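Local coordinates for protein beta-agarase B (Zobellia galactanivorans, PDB 4ATF) that cleaves the beta-1,4-linkages of agarose as a retaining family GH16 glycoside hydrolase, working at random along the chain, here in an inactivated form holding agaro-octaose, at residues 166-171 and 249-254; 27-32 and 202-207; 117-120 and 125-128; 62-65 and 69-72; 49-52 and 56-59. The protein carries 1 engineered substitution. All blocks are in the same frame, centred on the assembly; numbering follows the deposited sequence. Where two conformers were deposited one is given.

Overall arrangement
Contact 2 opens first, at 27-32, and closes only at 202-207, spanning much of the chain. Within that span three short loops close in series: contact 5 between helix 49-54 and the turn at 56-59, contact 4 between 62-65 and strand 69-71, and contact 3 where strand 111-118 gives way to strand 125-132. Contact 1 starts inside the span, at 166-171, but ends beyond it at 249-254, so it crosses contact 2; the two touch through Leu251 O and Trp205 NE1. Contacts 4 and 5 also touch, through Tyr59 and Trp71, and both meet one galactose. Contacts 1 and 3 meet another, so the glycan groove links distant parts of the sandwich.

Contact 1: 166-171 and 249-254; sequences ISHHVF and TGLNKE. With GAL (beta-D-galactopyranose), chain E; AAL (3,6-anhydro-alpha-L-galactopyranose), chain B.
His168 and Val170 hold the two methyl branches of Leu251, joining strand 164-172 of the GH16 beta-sandwich to the loop that leads into strand 255-262. Upstream, Ser167 OG accepts a hydrogen bond from Gln180 NE2. His168 follows, its ring meeting Leu251 obliquely, with His168 CD2 3.8 Å from Leu251 CD1; this holds for one of two deposited conformers. Its NE2 is hydrogen-bonded to Ile229 O. His169 turns from Leu251 into the substrate cleft, where O2 of a galactose (chain E) sits 3.3 Å above the imidazole plane, over the ring centre, while ND1 is hydrogen-bonded to Asp178, another substrate-binding residue. An alanine in place of His169 would remove the imidazole lying against galactose O2, and is likely to leave Asp178 OD1 without its mate and open a gap over that oxygen. Val170 returns to the Leu251 side: CG1 lies anti to the carbonyl carbon (chi1 -69°), which carries it to the leucine. Phe171 again serves the glycan. The anhydrogalactose O3 lies 3.6 Å above its plane, toward the rim, and the galactose O2 stands at its edge; Arg173 makes a cation-pi contact with the ring. Leu251, the centre of an inverse gamma turn, thus divides its branches between two strand residues, CD1 going to His168 and CD2 approaching Val170 CG1 to 3.8 Å.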
# COMPACT_ATOMS: atom_id res chain seq x y z
N ILE A 166 -6.96 0.15 6.20
CA ILE A 166 -7.56 0.16 4.87
C ILE A 166 -8.16 1.51 4.62
O ILE A 166 -9.22 1.79 5.14
CB ILE A 166 -8.61 -1.03 4.66
CG1 ILE A 166 -9.43 -1.28 5.94
CG2 ILE A 166 -7.82 -2.34 4.28
CD1 ILE A 166 -10.57 -2.31 5.74
N SER A 167 -7.55 2.31 3.77
CA SER A 167 -7.94 3.72 3.71
C SER A 167 -7.69 4.30 2.31
O SER A 167 -7.37 3.56 1.36
CB SER A 167 -7.12 4.47 4.80
OG SER A 167 -7.72 5.73 5.10
N HIS A 168 -7.88 5.62 2.19
CA HIS A 168 -7.66 6.37 0.97
C HIS A 168 -7.33 7.80 1.42
O HIS A 168 -7.67 8.19 2.57
CB HIS A 168 -8.92 6.31 0.06
CG HIS A 168 -9.99 7.28 0.46
ND1 HIS A 168 -10.92 7.00 1.45
CD2 HIS A 168 -10.26 8.54 0.04
CE1 HIS A 168 -11.73 8.03 1.60
NE2 HIS A 168 -11.36 8.98 0.76
N HIS A 169 -6.69 8.59 0.55
CA HIS A 169 -6.33 9.98 0.91
C HIS A 169 -6.64 10.87 -0.26
O HIS A 169 -6.49 10.43 -1.40
CB HIS A 169 -4.80 10.14 1.21
CG HIS A 169 -4.32 9.40 2.42
ND1 HIS A 169 -3.92 10.04 3.56
CD2 HIS A 169 -4.12 8.07 2.64
CE1 HIS A 169 -3.54 9.14 4.47
NE2 HIS A 169 -3.66 7.94 3.94
N VAL A 170 -7.01 12.11 0.01
CA VAL A 170 -6.99 13.15 -1.02
C VAL A 170 -6.11 14.24 -0.47
O VAL A 170 -6.12 14.48 0.77
CB VAL A 170 -8.41 13.60 -1.47
CG1 VAL A 170 -9.11 12.46 -2.26
CG2 VAL A 170 -9.26 14.05 -0.31
N PHE A 171 -5.31 14.88 -1.32
CA PHE A 171 -4.34 15.91 -0.83
C PHE A 171 -4.52 17.24 -1.53
O PHE A 171 -4.99 17.26 -2.68
CB PHE A 171 -2.87 15.50 -1.10
CG PHE A 171 -2.48 14.19 -0.50
CD1 PHE A 171 -2.01 14.10 0.83
CD2 PHE A 171 -2.60 13.02 -1.26
CE1 PHE A 171 -1.70 12.82 1.39
CE2 PHE A 171 -2.27 11.75 -0.75
CZ PHE A 171 -1.82 11.64 0.59
N THR A 249 -14.19 16.19 -7.75
CA THR A 249 -14.02 15.11 -8.74
C THR A 249 -14.18 13.68 -8.12
O THR A 249 -14.45 12.67 -8.80
CB THR A 249 -12.61 15.17 -9.41
OG1 THR A 249 -11.61 14.91 -8.41
CG2 THR A 249 -12.38 16.55 -10.06
N GLY A 250 -13.94 13.58 -6.83
CA GLY A 250 -13.82 12.25 -6.18
C GLY A 250 -12.49 11.61 -6.58
O GLY A 250 -11.58 12.31 -7.11
N LEU A 251 -12.40 10.30 -6.38
CA LEU A 251 -11.18 9.53 -6.78
C LEU A 251 -11.27 9.16 -8.27
O LEU A 251 -11.62 8.04 -8.65
CB LEU A 251 -11.03 8.29 -5.87
CG LEU A 251 -10.77 8.62 -4.35
CD1 LEU A 251 -10.94 7.36 -3.49
CD2 LEU A 251 -9.38 9.18 -4.18
N ASN A 252 -10.99 10.11 -9.15
CA ASN A 252 -11.27 9.94 -10.58
C ASN A 252 -9.97 9.76 -11.38
O ASN A 252 -10.02 9.35 -12.55
CB ASN A 252 -12.01 11.17 -11.15
CG ASN A 252 -11.08 12.45 -11.21
OD1 ASN A 252 -10.53 12.88 -10.15
ND2 ASN A 252 -10.81 12.96 -12.42
N LYS A 253 -8.82 10.09 -10.79
CA LYS A 253 -7.60 10.13 -11.63
C LYS A 253 -6.99 8.74 -11.78
O LYS A 253 -6.94 7.98 -10.79
CB LYS A 253 -6.56 11.09 -11.00
CG LYS A 253 -7.05 12.60 -10.99
CD LYS A 253 -6.10 13.51 -10.23
CE LYS A 253 -6.66 14.95 -10.34
NZ LYS A 253 -6.05 15.94 -9.29
N GLU A 254 -6.48 8.40 -12.96
CA GLU A 254 -5.76 7.11 -13.12
C GLU A 254 -4.52 7.06 -12.18
O GLU A 254 -3.97 8.15 -11.79
CB GLU A 254 -5.39 6.87 -14.62
CG GLU A 254 -4.27 7.79 -15.10
CD GLU A 254 -4.00 7.69 -16.59
OE1 GLU A 254 -4.54 6.75 -17.26
OE2 GLU A 254 -3.27 8.57 -17.07
C1 GAL E . -0.44 6.28 2.79
C2 GAL E . 0.27 7.63 2.76
C3 GAL E . 1.37 7.78 1.70
C4 GAL E . 2.35 6.61 1.92
C5 GAL E . 1.55 5.28 1.95
C6 GAL E . 2.44 4.03 2.04
O2 GAL E . -0.74 8.54 2.44
O3 GAL E . 1.97 9.06 1.99
O4 GAL E . 2.96 6.81 3.16
O5 GAL E . 0.49 5.22 2.91
O6 GAL E . 1.53 2.93 1.97
C1 AAL B . 1.84 10.04 0.94
C2 AAL B . 2.35 11.40 1.50
C3 AAL B . 2.67 12.34 0.29
C4 AAL B . 3.60 11.79 -0.73
C5 AAL B . 2.82 10.59 -1.24
C6 AAL B . 1.49 11.32 -1.57
O2 AAL B . 3.52 11.18 2.28
O3 AAL B . 1.49 12.41 -0.58
O4 AAL B . 4.03 12.59 -1.79
O5 AAL B . 2.61 9.56 -0.24

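Contact 2: 27-32 and 202-207; sequences MKWEFQ and GVYWRD
Trp29 and Tyr204 form a T-shaped aromatic pair, the contact between segments 27-32 and 202-207. The indole points its six-membered ring edge-on at the phenol face, with planes at 82° and centroids 5.2 Å apart. Trp29 CH2 does the touching, 3.6 Å from Tyr204 CE1 and displaced toward the rim of the tyrosine ring. On the opposite face of that ring lies Arg206 CB, so the phenol is held between an indole edge and an aliphatic carbon. Strand 27-31 pairs with 293-306, where Trp29 also packs on Tyr302 and Pro304, and strand 199-207 pairs with 111-118. Hydrogen bonds lie to the side: Trp29 NE1 reaches Ala21 O, and Gln32 NE2 binds both Glu30 O and Glu30 OE1 within its own segment. The salt bridge is also local, Arg206 NE meeting Asp207 OD2 at 2.9 Å while NH2 shares the same oxygen. With no hydrogen bond joining the segments, the link rests on aromatic packing alone, while Trp29 NE1 and the Arg206-Asp207 pair find their partners elsewhere.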
# COMPACT_ATOMS: atom_id res chain seq x y z
N MET A 27 -22.14 -9.06 -16.63
CA MET A 27 -20.70 -8.73 -16.71
C MET A 27 -19.82 -9.84 -16.18
O MET A 27 -20.29 -10.67 -15.40
CB MET A 27 -20.40 -7.44 -15.95
CG MET A 27 -21.35 -6.24 -16.34
SD MET A 27 -20.83 -5.52 -17.87
CE MET A 27 -19.49 -4.51 -17.24
N LYS A 28 -18.55 -9.84 -16.58
CA LYS A 28 -17.57 -10.79 -16.07
C LYS A 28 -16.28 -10.04 -15.76
O LYS A 28 -16.07 -8.91 -16.25
CB LYS A 28 -17.36 -11.97 -17.05
CG LYS A 28 -16.62 -11.57 -18.33
CD LYS A 28 -16.50 -12.73 -19.40
CE LYS A 28 -15.97 -12.13 -20.73
NZ LYS A 28 -15.58 -13.16 -21.70
N TRP A 29 -15.42 -10.66 -14.96
CA TRP A 29 -14.09 -10.05 -14.67
C TRP A 29 -13.05 -10.52 -15.70
O TRP A 29 -12.85 -11.77 -15.91
CB TRP A 29 -13.60 -10.41 -13.24
CG TRP A 29 -14.43 -9.82 -12.18
CD1 TRP A 29 -15.45 -10.44 -11.43
CD2 TRP A 29 -14.44 -8.45 -11.81
NE1 TRP A 29 -15.99 -9.51 -10.54
CE2 TRP A 29 -15.40 -8.28 -10.77
CE3 TRP A 29 -13.67 -7.33 -12.24
CZ2 TRP A 29 -15.64 -7.03 -10.15
CZ3 TRP A 29 -13.88 -6.10 -11.62
CH2 TRP A 29 -14.87 -5.96 -10.56
N GLU A 30 -12.39 -9.54 -16.32
CA GLU A 30 -11.38 -9.81 -17.37
C GLU A 30 -9.98 -9.56 -16.81
O GLU A 30 -9.67 -8.43 -16.38
CB GLU A 30 -11.61 -8.90 -18.58
CG GLU A 30 -10.60 -9.16 -19.79
CD GLU A 30 -10.71 -8.01 -20.80
OE1 GLU A 30 -10.09 -6.90 -20.63
OE2 GLU A 30 -11.52 -8.20 -21.71
N PHE A 31 -9.16 -10.60 -16.82
CA PHE A 31 -7.76 -10.56 -16.31
C PHE A 31 -6.92 -9.62 -17.18
O PHE A 31 -6.95 -9.70 -18.43
CB PHE A 31 -7.23 -11.99 -16.37
CG PHE A 31 -5.77 -12.13 -15.93
CD1 PHE A 31 -5.42 -12.17 -14.57
CD2 PHE A 31 -4.76 -12.22 -16.88
CE1 PHE A 31 -4.07 -12.28 -14.15
CE2 PHE A 31 -3.35 -12.34 -16.45
CZ PHE A 31 -3.05 -12.39 -15.10
N GLN A 32 -6.19 -8.73 -16.53
CA GLN A 32 -5.32 -7.75 -17.15
C GLN A 32 -3.91 -8.27 -17.15
O GLN A 32 -3.42 -8.79 -16.15
CB GLN A 32 -5.41 -6.37 -16.42
CG GLN A 32 -6.86 -5.78 -16.39
CD GLN A 32 -7.46 -5.59 -17.78
OE1 GLN A 32 -7.05 -4.73 -18.51
NE2 GLN A 32 -8.51 -6.36 -18.11
N GLY A 202 -7.46 -6.99 -1.26
CA GLY A 202 -7.93 -6.47 -2.52
C GLY A 202 -8.79 -5.24 -2.30
O GLY A 202 -9.30 -4.98 -1.17
N VAL A 203 -8.99 -4.49 -3.39
CA VAL A 203 -9.88 -3.35 -3.38
C VAL A 203 -10.62 -3.32 -4.71
O VAL A 203 -10.02 -3.50 -5.77
CB VAL A 203 -9.12 -2.02 -3.23
CG1 VAL A 203 -8.40 -1.65 -4.53
CG2 VAL A 203 -10.10 -0.89 -2.83
N TYR A 204 -11.94 -3.13 -4.64
CA TYR A 204 -12.73 -2.80 -5.85
C TYR A 204 -12.88 -1.29 -5.84
O TYR A 204 -13.64 -0.74 -4.99
CB TYR A 204 -14.13 -3.45 -5.84
CG TYR A 204 -14.97 -3.19 -7.09
CD1 TYR A 204 -14.35 -2.76 -8.33
CD2 TYR A 204 -16.38 -3.39 -7.08
CE1 TYR A 204 -15.14 -2.55 -9.49
CE2 TYR A 204 -17.15 -3.20 -8.26
CZ TYR A 204 -16.51 -2.78 -9.42
OH TYR A 204 -17.29 -2.58 -10.51
N TRP A 205 -12.19 -0.61 -6.76
CA TRP A 205 -12.34 0.83 -6.92
C TRP A 205 -13.38 0.92 -8.05
O TRP A 205 -13.04 0.76 -9.24
CB TRP A 205 -11.00 1.39 -7.35
CG TRP A 205 -10.97 2.85 -7.77
CD1 TRP A 205 -11.90 3.87 -7.51
CD2 TRP A 205 -9.89 3.45 -8.48
NE1 TRP A 205 -11.45 5.09 -8.09
CE2 TRP A 205 -10.21 4.85 -8.68
CE3 TRP A 205 -8.66 2.92 -9.00
CZ2 TRP A 205 -9.36 5.73 -9.37
CZ3 TRP A 205 -7.77 3.83 -9.71
CH2 TRP A 205 -8.16 5.22 -9.90
N ARG A 206 -14.64 1.16 -7.66
CA ARG A 206 -15.77 1.00 -8.62
C ARG A 206 -16.00 2.31 -9.44
O ARG A 206 -16.24 2.27 -10.67
CB ARG A 206 -17.05 0.59 -7.89
CG ARG A 206 -18.27 0.28 -8.83
CD ARG A 206 -19.52 0.09 -7.92
NE ARG A 206 -20.10 1.36 -7.48
CZ ARG A 206 -21.13 1.50 -6.64
NH1 ARG A 206 -21.73 0.40 -6.12
NH2 ARG A 206 -21.57 2.75 -6.35
N ASP A 207 -15.94 3.46 -8.76
CA ASP A 207 -16.16 4.73 -9.41
C ASP A 207 -15.52 5.77 -8.46
O ASP A 207 -15.04 5.39 -7.40
CB ASP A 207 -17.68 5.03 -9.67
CG ASP A 207 -18.57 4.94 -8.40
OD1 ASP A 207 -18.49 5.84 -7.51
OD2 ASP A 207 -19.40 4.00 -8.30

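Contact 3: 117-120 and 125-128; sequences AKVM and ASDV. With GAL (beta-D-galactopyranose), chain E.
Met120 curls round Ser126 where the chain of this GH16 beta-sandwich passes from strand 111-118, next to 199-207 and 293-306, to strand 125-132, paired with 137-145 and 255-262. Met120 CB lies 3.7 Å from Ser126 OG, and CG comes closer, to 3.5 Å. SD then stands off at 4.4 Å from the same oxygen before the chain bends (chi3 -67°) and swings the CE methyl back to 3.7 Å from Ala125 O. The thioether side chain thus wraps the hydroxyl oxygen instead of pointing past it. The backbone completes the grip, Met120 N donating to Ser126 OG in a nearly straight bond (169° at the hydrogen). Phe294 packs against both residues. On the other side of the strand, Ala125 lies near the engineered Asp143, at what is by similarity the proton-donor position, and Asp127 faces a galactose (chain E), although its contact with O6 is doubtful in the model. An alanine in place of Asp127 would remove the acidic group beside Asp143 and Asn260, and would probably open a gap next to the sugar. Beside the serine, Val119 CG1 approaches Ser126 OG to 3.9 Å.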
# COMPACT_ATOMS: atom_id res chain seq x y z
N ALA A 117 0.10 -11.37 -0.14
CA ALA A 117 1.32 -10.84 0.46
C ALA A 117 1.45 -11.27 1.89
O ALA A 117 0.44 -11.62 2.58
CB ALA A 117 1.34 -9.22 0.37
N LYS A 118 2.67 -11.18 2.40
CA LYS A 118 2.96 -11.53 3.80
C LYS A 118 3.58 -10.33 4.53
O LYS A 118 4.74 -9.97 4.32
CB LYS A 118 3.87 -12.77 3.85
CG LYS A 118 4.15 -13.32 5.25
CD LYS A 118 5.05 -14.58 5.11
CE LYS A 118 5.76 -14.79 6.38
NZ LYS A 118 4.91 -15.77 7.00
N VAL A 119 2.77 -9.72 5.40
CA VAL A 119 3.17 -8.51 6.16
C VAL A 119 4.45 -8.85 6.95
O VAL A 119 4.55 -9.99 7.52
CB VAL A 119 2.00 -8.12 7.14
CG1 VAL A 119 2.40 -6.95 8.11
CG2 VAL A 119 0.74 -7.73 6.30
N MET A 120 5.43 -7.94 6.99
CA MET A 120 6.66 -8.18 7.76
C MET A 120 6.47 -8.26 9.28
O MET A 120 5.65 -7.54 9.85
CB MET A 120 7.64 -7.01 7.55
CG MET A 120 8.04 -6.84 6.10
SD MET A 120 9.39 -5.59 5.93
CE MET A 120 8.46 -4.08 6.43
N ALA A 125 6.32 -0.19 7.92
CA ALA A 125 5.08 -0.46 7.15
C ALA A 125 5.32 -1.39 5.98
O ALA A 125 6.37 -1.28 5.33
CB ALA A 125 4.41 0.89 6.63
N SER A 126 4.38 -2.31 5.72
CA SER A 126 4.31 -3.16 4.51
C SER A 126 3.17 -2.63 3.66
O SER A 126 2.04 -2.62 4.14
CB SER A 126 3.98 -4.60 4.93
OG SER A 126 5.00 -5.13 5.77
N ASP A 127 3.44 -2.11 2.46
CA ASP A 127 2.45 -1.31 1.71
C ASP A 127 2.22 -1.83 0.29
O ASP A 127 3.20 -2.10 -0.44
CB ASP A 127 2.98 0.13 1.56
CG ASP A 127 3.15 0.83 2.89
OD1 ASP A 127 2.24 0.69 3.72
OD2 ASP A 127 4.21 1.52 3.11
N VAL A 128 0.94 -1.86 -0.13
CA VAL A 128 0.56 -1.96 -1.53
C VAL A 128 -0.49 -0.87 -1.70
O VAL A 128 -1.53 -0.88 -1.02
CB VAL A 128 -0.11 -3.34 -1.84
CG1 VAL A 128 -0.61 -3.41 -3.29
CG2 VAL A 128 0.88 -4.49 -1.56
C1 GAL E . -0.44 6.28 2.79
C2 GAL E . 0.27 7.63 2.76
C3 GAL E . 1.37 7.78 1.70
C4 GAL E . 2.35 6.61 1.92
C5 GAL E . 1.55 5.28 1.95
C6 GAL E . 2.44 4.03 2.04
O2 GAL E . -0.74 8.54 2.44
O3 GAL E . 1.97 9.06 1.99
O4 GAL E . 2.96 6.81 3.16
O5 GAL E . 0.49 5.22 2.91
O6 GAL E . 1.53 2.93 1.97

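Contact 4: 62-65 and 69-72; sequences AWAG and TEWK. With GAL (beta-D-galactopyranose), chain C.
Ala64 O takes the backbone N-H of Trp71 on a lone pair in the carbonyl plane (N to O 2.8 Å, 163° at the hydrogen), closing a short loop between 62-65 and strand 69-71. The Trp71 indole then folds over this loop. One of its faces receives Ala64 O, Thr69 CG2 and Gly65 CA, the last as a CH-pi contact 3.6 Å from the centroid of the six-membered ring. Glycine is needed there, because a CB on residue Gly65 would run into Thr69 CG2. At the far edge of the indole, Trp71 CZ3 comes to 3.8 Å from Trp63 CE3 in an offset edge-to-face pair, planes at 88°. Trp63 has CG anti to its N (chi1 -175°), which swings the indole out beside the sugar as a wall of the glycan cleft: C5 of a galactose (chain C) lies 3.6 Å above its centre and Gly65 N covers the opposite face. Trp63 O, beside the Trp71 edge, is buried without a polar partner. Behind the loop, strand 69-71 runs parallel to strand 96-103, while Trp71 NE1 is hydrogen-bonded to Thr261 O of strand 255-262.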
# COMPACT_ATOMS: atom_id res chain seq x y z
N ALA A 62 11.74 11.45 -7.75
CA ALA A 62 13.02 11.27 -7.02
C ALA A 62 12.91 11.30 -5.53
O ALA A 62 13.89 11.02 -4.83
CB ALA A 62 14.06 12.34 -7.48
N TRP A 63 11.73 11.59 -4.98
CA TRP A 63 11.66 11.63 -3.49
C TRP A 63 12.05 10.26 -2.90
O TRP A 63 11.55 9.22 -3.40
CB TRP A 63 10.24 11.96 -3.06
CG TRP A 63 10.01 12.15 -1.57
CD1 TRP A 63 10.61 13.03 -0.74
CD2 TRP A 63 9.03 11.46 -0.81
NE1 TRP A 63 10.06 12.92 0.53
CE2 TRP A 63 9.07 11.98 0.50
CE3 TRP A 63 8.04 10.50 -1.14
CZ2 TRP A 63 8.19 11.56 1.52
CZ3 TRP A 63 7.15 10.02 -0.09
CH2 TRP A 63 7.25 10.54 1.20
N ALA A 64 12.86 10.27 -1.83
CA ALA A 64 13.39 9.03 -1.26
C ALA A 64 12.53 8.44 -0.12
O ALA A 64 12.89 7.39 0.48
CB ALA A 64 14.87 9.24 -0.78
N GLY A 65 11.42 9.11 0.21
CA GLY A 65 10.51 8.55 1.16
C GLY A 65 10.41 9.30 2.49
O GLY A 65 11.15 10.24 2.77
N THR A 69 12.96 6.75 6.09
CA THR A 69 13.05 5.96 4.81
C THR A 69 14.06 6.56 3.80
O THR A 69 14.06 7.80 3.57
CB THR A 69 11.71 5.86 4.07
OG1 THR A 69 10.69 5.43 4.99
CG2 THR A 69 11.83 4.86 2.94
N GLU A 70 14.94 5.71 3.22
CA GLU A 70 15.69 6.20 2.04
C GLU A 70 15.60 5.09 1.00
O GLU A 70 16.32 4.07 1.11
CB GLU A 70 17.14 6.55 2.43
CG GLU A 70 17.95 6.93 1.15
CD GLU A 70 19.40 7.33 1.47
OE1 GLU A 70 19.61 8.50 1.87
OE2 GLU A 70 20.33 6.47 1.31
N TRP A 71 14.64 5.20 0.08
CA TRP A 71 14.43 4.13 -0.87
C TRP A 71 15.66 3.92 -1.75
O TRP A 71 16.33 4.89 -2.13
CB TRP A 71 13.23 4.37 -1.77
CG TRP A 71 11.90 4.21 -0.99
CD1 TRP A 71 11.54 3.18 -0.12
CD2 TRP A 71 10.78 5.07 -1.07
NE1 TRP A 71 10.25 3.37 0.34
CE2 TRP A 71 9.77 4.54 -0.20
CE3 TRP A 71 10.52 6.26 -1.78
CZ2 TRP A 71 8.49 5.17 -0.05
CZ3 TRP A 71 9.24 6.88 -1.61
CH2 TRP A 71 8.27 6.34 -0.75
N LYS A 72 15.88 2.67 -2.16
CA LYS A 72 17.01 2.28 -3.06
C LYS A 72 16.54 1.27 -4.09
O LYS A 72 15.74 0.34 -3.77
CB LYS A 72 18.13 1.65 -2.19
CG LYS A 72 18.91 2.68 -1.34
CD LYS A 72 19.81 3.62 -2.25
CE LYS A 72 20.59 4.55 -1.35
NZ LYS A 72 21.45 5.52 -2.09
C1 GAL C . 5.38 13.04 -1.71
C2 GAL C . 5.59 13.69 -3.09
C3 GAL C . 6.96 14.41 -3.14
C4 GAL C . 7.12 15.36 -1.93
C5 GAL C . 6.81 14.62 -0.61
C6 GAL C . 7.02 15.65 0.48
O2 GAL C . 5.45 12.76 -4.18
O3 GAL C . 6.97 15.21 -4.30
O4 GAL C . 6.11 16.35 -2.01
O5 GAL C . 5.47 14.03 -0.66
O6 GAL C . 6.89 14.84 1.60

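Contact 5: 49-52 and 56-59; sequences SEFL and DDFY. With GAL (beta-D-galactopyranose), chain C; AAL (3,6-anhydro-alpha-L-galactopyranose), chain B.
Phe51 and Asp57 meet where helix 49-54 lies over the turn that precedes the substrate-binding Tyr59. The phenylalanine is extended from the helix (chi1 -179°), which brings its CE2 to 3.8 Å and its CZ to 3.9 Å from Asp57 CB. It is thus the aliphatic part of the aspartate that the ring meets; the two side chains run at about a right angle, ring and carboxylate planes 61° apart. Asp57 N lies in the plane of the ring at its edge, buried and without a polar partner in the model. Asp57 adopts the crowded rotamer, CG between N and the carbonyl carbon (chi1 53°); OD1 is salt-bridged to Arg73, which Asp56 also binds, and OD2 to Lys47, which also makes a cation-pi contact with Phe51. Asp57 centres an inverse gamma turn, closed by a weak bond from Phe58 N to Asp56 O. Beyond it Tyr59 stretches into the cleft, its OH giving a hydrogen bond of 2.8 Å to O2 of a galactose (chain C); that oxygen lies near the ring plane, at its edge. In the fold, Phe51 packs on Val78 of strand 76-79 and Ile101 of strand 96-103, and Asp56 pairs its backbone with Thr102.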
# COMPACT_ATOMS: atom_id res chain seq x y z
N SER A 49 14.87 -7.73 -18.06
CA SER A 49 13.75 -7.28 -18.90
C SER A 49 12.37 -7.72 -18.44
O SER A 49 11.37 -7.01 -18.66
CB SER A 49 13.91 -7.66 -20.38
OG SER A 49 14.05 -9.05 -20.56
N GLU A 50 12.28 -8.89 -17.81
CA GLU A 50 10.95 -9.36 -17.40
C GLU A 50 10.36 -8.46 -16.29
O GLU A 50 9.20 -8.00 -16.33
CB GLU A 50 11.03 -10.82 -16.96
CG GLU A 50 9.66 -11.45 -16.91
CD GLU A 50 9.68 -12.93 -17.27
OE1 GLU A 50 10.78 -13.47 -17.48
OE2 GLU A 50 8.57 -13.53 -17.30
N PHE A 51 11.17 -8.17 -15.28
CA PHE A 51 10.76 -7.18 -14.31
C PHE A 51 10.44 -5.81 -14.92
O PHE A 51 9.38 -5.22 -14.64
CB PHE A 51 11.87 -6.99 -13.31
CG PHE A 51 11.53 -5.98 -12.23
CD1 PHE A 51 10.82 -6.37 -11.09
CD2 PHE A 51 11.96 -4.64 -12.35
CE1 PHE A 51 10.52 -5.44 -10.08
CE2 PHE A 51 11.67 -3.70 -11.35
CZ PHE A 51 10.95 -4.10 -10.20
N LEU A 52 11.38 -5.30 -15.70
CA LEU A 52 11.31 -3.94 -16.23
C LEU A 52 10.23 -3.72 -17.27
O LEU A 52 9.88 -2.54 -17.53
CB LEU A 52 12.69 -3.49 -16.74
CG LEU A 52 13.76 -3.31 -15.67
CD1 LEU A 52 15.13 -3.18 -16.32
CD2 LEU A 52 13.44 -2.09 -14.75
N ASP A 56 9.06 -0.25 -12.52
CA ASP A 56 10.30 0.52 -12.27
C ASP A 56 10.69 0.30 -10.81
O ASP A 56 9.77 0.29 -9.93
CB ASP A 56 10.01 2.02 -12.48
CG ASP A 56 11.28 2.89 -12.34
OD1 ASP A 56 12.43 2.39 -12.44
OD2 ASP A 56 11.11 4.10 -12.11
N ASP A 57 11.99 0.12 -10.51
CA ASP A 57 12.34 -0.25 -9.11
C ASP A 57 12.62 0.99 -8.26
O ASP A 57 13.55 1.03 -7.42
CB ASP A 57 13.47 -1.31 -9.01
CG ASP A 57 14.77 -0.91 -9.80
OD1 ASP A 57 14.78 0.13 -10.56
OD2 ASP A 57 15.80 -1.67 -9.67
N PHE A 58 11.74 2.00 -8.41
CA PHE A 58 11.82 3.18 -7.53
C PHE A 58 10.43 3.74 -7.33
O PHE A 58 9.47 3.26 -7.95
CB PHE A 58 12.78 4.27 -8.08
CG PHE A 58 13.36 5.17 -6.97
CD1 PHE A 58 14.30 4.67 -6.09
CD2 PHE A 58 12.89 6.48 -6.78
CE1 PHE A 58 14.85 5.44 -5.01
CE2 PHE A 58 13.40 7.28 -5.70
CZ PHE A 58 14.38 6.73 -4.81
N TYR A 59 10.33 4.73 -6.44
CA TYR A 59 9.12 5.57 -6.33
C TYR A 59 8.89 6.37 -7.63
O TYR A 59 9.73 6.37 -8.49
CB TYR A 59 9.29 6.48 -5.12
CG TYR A 59 8.12 7.40 -4.81
CD1 TYR A 59 6.88 6.88 -4.31
CD2 TYR A 59 8.28 8.80 -4.89
CE1 TYR A 59 5.79 7.78 -3.95
CE2 TYR A 59 7.19 9.68 -4.56
CZ TYR A 59 5.98 9.16 -4.09
OH TYR A 59 4.94 10.04 -3.77
C1 GAL C . 5.38 13.04 -1.71
C2 GAL C . 5.59 13.69 -3.09
C3 GAL C . 6.96 14.41 -3.14
C4 GAL C . 7.12 15.36 -1.93
C5 GAL C . 6.81 14.62 -0.61
C6 GAL C . 7.02 15.65 0.48
O2 GAL C . 5.45 12.76 -4.18
O3 GAL C . 6.97 15.21 -4.30
O4 GAL C . 6.11 16.35 -2.01
O5 GAL C . 5.47 14.03 -0.66
O6 GAL C . 6.89 14.84 1.60
C1 AAL B . 1.84 10.04 0.94
C2 AAL B . 2.35 11.40 1.50
C3 AAL B . 2.67 12.34 0.29
C4 AAL B . 3.60 11.79 -0.73
C5 AAL B . 2.82 10.59 -1.24
C6 AAL B . 1.49 11.32 -1.57
O2 AAL B . 3.52 11.18 2.28
O3 AAL B . 1.49 12.41 -0.58
O4 AAL B . 4.03 12.59 -1.79
O5 AAL B . 2.61 9.56 -0.24